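Local coordinates for protein xylulose kinase (Bifidobacterium adolescentis ATCC 15703, PDB 3I8B) that probably transfers a phosphate group from ATP to D-xylulose, giving D-xylulose 5-phosphate and ADP, at residues G110-Q115 / K127-K132; G117-E120 / A124-K127. All blocks are in the same frame, centred on the assembly; numbering follows the deposited sequence.

Interaction 1: residues G110-Q115 / K127-K132; sequences GAAPAQ and KQRWVK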
# COMPACT_ATOMS: atom_id res chain seq x y z
N GLY A 110 14.44 -9.41 -18.19
CA GLY A 110 13.88 -9.65 -19.51
C GLY A 110 14.93 -10.06 -20.52
O GLY A 110 14.59 -10.58 -21.58
N ALA A 111 16.20 -9.85 -20.18
CA ALA A 111 17.31 -10.07 -21.11
C ALA A 111 17.34 -11.47 -21.75
O ALA A 111 17.42 -11.59 -22.97
CB ALA A 111 18.63 -9.75 -20.45
N ALA A 112 17.28 -12.51 -20.93
CA ALA A 112 17.27 -13.88 -21.46
C ALA A 112 16.19 -14.04 -22.54
O ALA A 112 15.08 -13.51 -22.41
CB ALA A 112 17.08 -14.90 -20.33
N PRO A 113 16.50 -14.80 -23.61
CA PRO A 113 15.62 -14.89 -24.78
C PRO A 113 14.24 -15.43 -24.43
O PRO A 113 14.10 -16.20 -23.48
CB PRO A 113 16.35 -15.90 -25.69
CG PRO A 113 17.76 -15.99 -25.15
CD PRO A 113 17.65 -15.72 -23.69
N ALA A 114 13.24 -15.02 -25.21
CA ALA A 114 11.87 -15.50 -25.02
C ALA A 114 11.78 -17.02 -25.00
O ALA A 114 12.43 -17.72 -25.78
CB ALA A 114 10.97 -14.93 -26.11
N GLN A 115 10.97 -17.52 -24.07
CA GLN A 115 10.62 -18.93 -24.04
C GLN A 115 9.20 -19.06 -24.51
O GLN A 115 8.43 -18.10 -24.49
CB GLN A 115 10.73 -19.48 -22.62
CG GLN A 115 12.11 -19.38 -22.04
CD GLN A 115 13.04 -20.44 -22.58
OE1 GLN A 115 12.89 -21.62 -22.27
NE2 GLN A 115 14.01 -20.03 -23.39
N LYS A 127 8.97 -7.45 -17.49
CA LYS A 127 7.83 -7.14 -16.63
C LYS A 127 7.08 -8.41 -16.27
O LYS A 127 6.78 -8.64 -15.11
CB LYS A 127 6.89 -6.12 -17.29
CG LYS A 127 7.46 -4.72 -17.39
CD LYS A 127 6.44 -3.76 -18.01
CE LYS A 127 6.99 -2.33 -18.05
NZ LYS A 127 6.42 -1.56 -19.19
N GLN A 128 6.81 -9.25 -17.26
CA GLN A 128 6.07 -10.48 -17.04
C GLN A 128 6.80 -11.44 -16.10
O GLN A 128 6.17 -12.12 -15.28
CB GLN A 128 5.79 -11.17 -18.38
CG GLN A 128 5.40 -12.63 -18.26
CD GLN A 128 4.96 -13.21 -19.59
OE1 GLN A 128 4.20 -12.57 -20.33
NE2 GLN A 128 5.43 -14.41 -19.90
N ARG A 129 8.12 -11.51 -16.24
CA ARG A 129 8.92 -12.40 -15.39
C ARG A 129 8.95 -11.93 -13.93
O ARG A 129 9.00 -12.75 -13.00
CB ARG A 129 10.35 -12.53 -15.95
CG ARG A 129 10.45 -13.49 -17.14
CD ARG A 129 11.80 -13.32 -17.88
NE ARG A 129 11.94 -14.29 -18.97
CZ ARG A 129 12.89 -14.26 -19.89
NH1 ARG A 129 13.82 -13.32 -19.86
NH2 ARG A 129 12.93 -15.19 -20.84
N TRP A 130 8.92 -10.61 -13.72
CA TRP A 130 8.84 -10.05 -12.37
C TRP A 130 7.49 -10.38 -11.73
O TRP A 130 7.42 -10.83 -10.58
CB TRP A 130 9.08 -8.54 -12.37
CG TRP A 130 10.53 -8.19 -12.36
CD1 TRP A 130 11.29 -7.72 -13.42
CD2 TRP A 130 11.43 -8.30 -11.25
NE1 TRP A 130 12.59 -7.54 -13.01
CE2 TRP A 130 12.70 -7.89 -11.69
CE3 TRP A 130 11.27 -8.70 -9.91
CZ2 TRP A 130 13.82 -7.87 -10.85
CZ3 TRP A 130 12.39 -8.69 -9.08
CH2 TRP A 130 13.64 -8.28 -9.55
N VAL A 131 6.42 -10.14 -12.48
CA VAL A 131 5.08 -10.44 -11.98
C VAL A 131 4.95 -11.92 -11.56
O VAL A 131 4.48 -12.22 -10.45
CB VAL A 131 4.01 -10.02 -13.02
CG1 VAL A 131 2.61 -10.53 -12.64
CG2 VAL A 131 4.01 -8.51 -13.16
N LYS A 132 5.40 -12.83 -12.42
CA LYS A 132 5.37 -14.26 -12.10
C LYS A 132 6.30 -14.64 -10.93
O LYS A 132 5.96 -15.52 -10.14
CB LYS A 132 5.67 -15.12 -13.35
CG LYS A 132 4.59 -15.03 -14.43
CD LYS A 132 4.92 -15.89 -15.67
CE LYS A 132 6.32 -15.57 -16.20
NZ LYS A 132 6.59 -15.79 -17.69

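Interaction 2: residues G117-E120 / A124-K127; sequences GEPE and ARGK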
# COMPACT_ATOMS: atom_id res chain seq x y z
N GLY A 117 5.90 -18.83 -25.39
CA GLY A 117 4.81 -17.99 -24.92
C GLY A 117 5.20 -16.61 -24.43
O GLY A 117 4.38 -15.68 -24.46
N GLU A 118 6.43 -16.45 -23.95
CA GLU A 118 6.91 -15.16 -23.48
C GLU A 118 6.94 -14.14 -24.62
O GLU A 118 7.16 -14.51 -25.77
CB GLU A 118 8.29 -15.30 -22.84
CG GLU A 118 8.26 -15.98 -21.48
CD GLU A 118 9.64 -16.13 -20.87
OE1 GLU A 118 10.59 -16.43 -21.63
OE2 GLU A 118 9.78 -15.95 -19.64
N PRO A 119 6.71 -12.85 -24.29
CA PRO A 119 6.79 -11.73 -25.24
C PRO A 119 8.16 -11.65 -25.90
O PRO A 119 9.17 -12.00 -25.27
CB PRO A 119 6.59 -10.50 -24.35
CG PRO A 119 5.94 -11.00 -23.11
CD PRO A 119 6.36 -12.42 -22.93
N GLU A 120 8.21 -11.17 -27.14
CA GLU A 120 9.48 -10.99 -27.83
C GLU A 120 10.19 -9.73 -27.35
O GLU A 120 11.42 -9.70 -27.27
CB GLU A 120 9.27 -10.94 -29.36
CG GLU A 120 9.41 -12.29 -30.03
CD GLU A 120 10.70 -12.99 -29.62
OE1 GLU A 120 11.71 -12.30 -29.38
OE2 GLU A 120 10.69 -14.24 -29.53
N ALA A 124 8.63 -5.99 -22.10
CA ALA A 124 7.38 -6.67 -21.78
C ALA A 124 7.69 -8.00 -21.11
O ALA A 124 6.97 -8.44 -20.21
CB ALA A 124 6.56 -6.90 -23.05
N ARG A 125 8.76 -8.64 -21.57
CA ARG A 125 9.14 -9.95 -21.08
C ARG A 125 9.69 -9.86 -19.65
O ARG A 125 9.40 -10.71 -18.81
CB ARG A 125 10.15 -10.60 -22.03
CG ARG A 125 10.59 -11.99 -21.61
CD ARG A 125 11.31 -12.72 -22.73
NE ARG A 125 12.62 -12.14 -23.04
CZ ARG A 125 12.94 -11.61 -24.22
NH1 ARG A 125 12.03 -11.58 -25.19
NH2 ARG A 125 14.15 -11.11 -24.43
N GLY A 126 10.47 -8.82 -19.38
CA GLY A 126 11.02 -8.61 -18.06
C GLY A 126 9.91 -8.31 -17.08
O GLY A 126 9.89 -8.84 -15.98
N LYS A 127 8.97 -7.45 -17.49
CA LYS A 127 7.83 -7.14 -16.63
C LYS A 127 7.08 -8.41 -16.27
O LYS A 127 6.78 -8.64 -15.11
CB LYS A 127 6.89 -6.12 -17.29
CG LYS A 127 7.46 -4.72 -17.39
CD LYS A 127 6.44 -3.76 -18.01
CE LYS A 127 6.99 -2.33 -18.05
NZ LYS A 127 6.42 -1.56 -19.19

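Interaction 1: residues G110-Q115 / K127-K132
Gly110, the last residue of helix 99-110, meets Arg129 through its carbonyl: O lies 3.3 Å from Arg129 NH1, oblique to the guanidinium plane. The same NH1 is also a hydrogen-bond donor to the carbonyl of Leu109, one residue earlier, so the arginine binds the C-terminal end of that helix as well as the loop beyond it. Past Ala111, where the chain turns, Ala112 supplies the central acceptor. Its O takes a hydrogen bond from Arg129 NH1 at 2.9 Å, close to the guanidinium plane but tilted 30° from the plane of the carbonyl, and a weak one from Arg129 NH2 at 3.1 Å. Both terminal nitrogens thus share one oxygen at the edge of the group. The methyl of Ala112 also comes close, with CB 3.7 Å from Arg129 NH1. This ties the start of the loop after helix 99-110 to the middle of helix 122-134, in the N-terminal domain of an FGGY kinase, at the protein surface and away from the predicted active site and from the magnesium. Pro113 adds the next acceptor, its O bonded to Arg129 NH2 at 3.1 Å; the donor stands above the carbonyl plane and off its lone pairs, although the oxygen itself lies in the guanidinium plane. Ala114 then leads to Gln115, whose CG only grazes Arg129 NH2 at 4.4 Å. The arginine spans the distance because its chain runs straight from CG to NE after leaving with CG opposite the carbonyl carbon (chi1 -78°). Glu118 holds NH2 as well, through a salt bridge. With an alanine in place of Arg129, Ala112 O would probably be left with little more than the weak bond from Arg125, Pro113 O would lose the Arg129 bond, and Glu118 its salt bridge.

Interaction 2: residues G117-E120 / A124-K127
Pro119 and Arg125 bring the backbones closest, their CA atoms 5.1 Å apart, where the loop, extended at Glu118 and Pro119, runs beside the first turn of helix 122-134. The pyrrolidine ring of Pro119 packs on that turn: its CB touches the methyl CB of Ala124 at 3.8 Å, and its CG rests 3.9 Å from Arg125 CA. On the polar side, Arg125 reaches back over the loop. Its CG departs opposite the backbone N (chi1 -179°), and a bend at chi3 (69°) swings the guanidinium round to the loop carbonyls. Arg125 NH1 donates to Pro119 O at 2.9 Å, in the carbonyl plane and on a lone pair, with the oxygen also near the guanidinium plane. A second bond from Arg125 NH1 to Glu120 O, likewise 2.9 Å, is bent and weak, so one nitrogen holds two successive carbonyls. This is a local tie between the entry to a helix and the loop that leads into it, on the surface of the N-terminal domain; Asp121, just before the helix, accepts a hydrogen bond from Ala124 N through its side chain. The carboxylate of Glu120 comes within 4.3 Å of Arg125 NH1 (from OE1), beyond salt-bridge range but probably a mild electrostatic help. Glu118 crosses the arginine chain at about a right angle, and OE1 approaches Arg125 CD at 3.9 Å. This touches only the aliphatic part of Arg125; the polar partners of Glu118 OE1 are Gln115 N, by a hydrogen bond, and Arg129, by a salt bridge.

How the interactions relate
From the N terminus, the chain leaves helix 99-110, passes the first segment of interaction 1, then that of interaction 2, and enters helix 122-134, which supplies the second segment of both. Interaction 1 closes the wider loop; interaction 2, only three residues between its ends, lies wholly within it, so the contacts nest and do not cross. The two second segments overlap at Lys127, and the contact centres are about 5 Å apart. Each arginine also serves the other contact: Arg125 NE probably donates to Gly110 O at 2.9 Å, and Arg129 NH2 forms a salt bridge with Glu118 OE1 at 2.8 Å. Together they fasten the inter-helix loop, and with it the end of helix 99-110, to the side of helix 122-134.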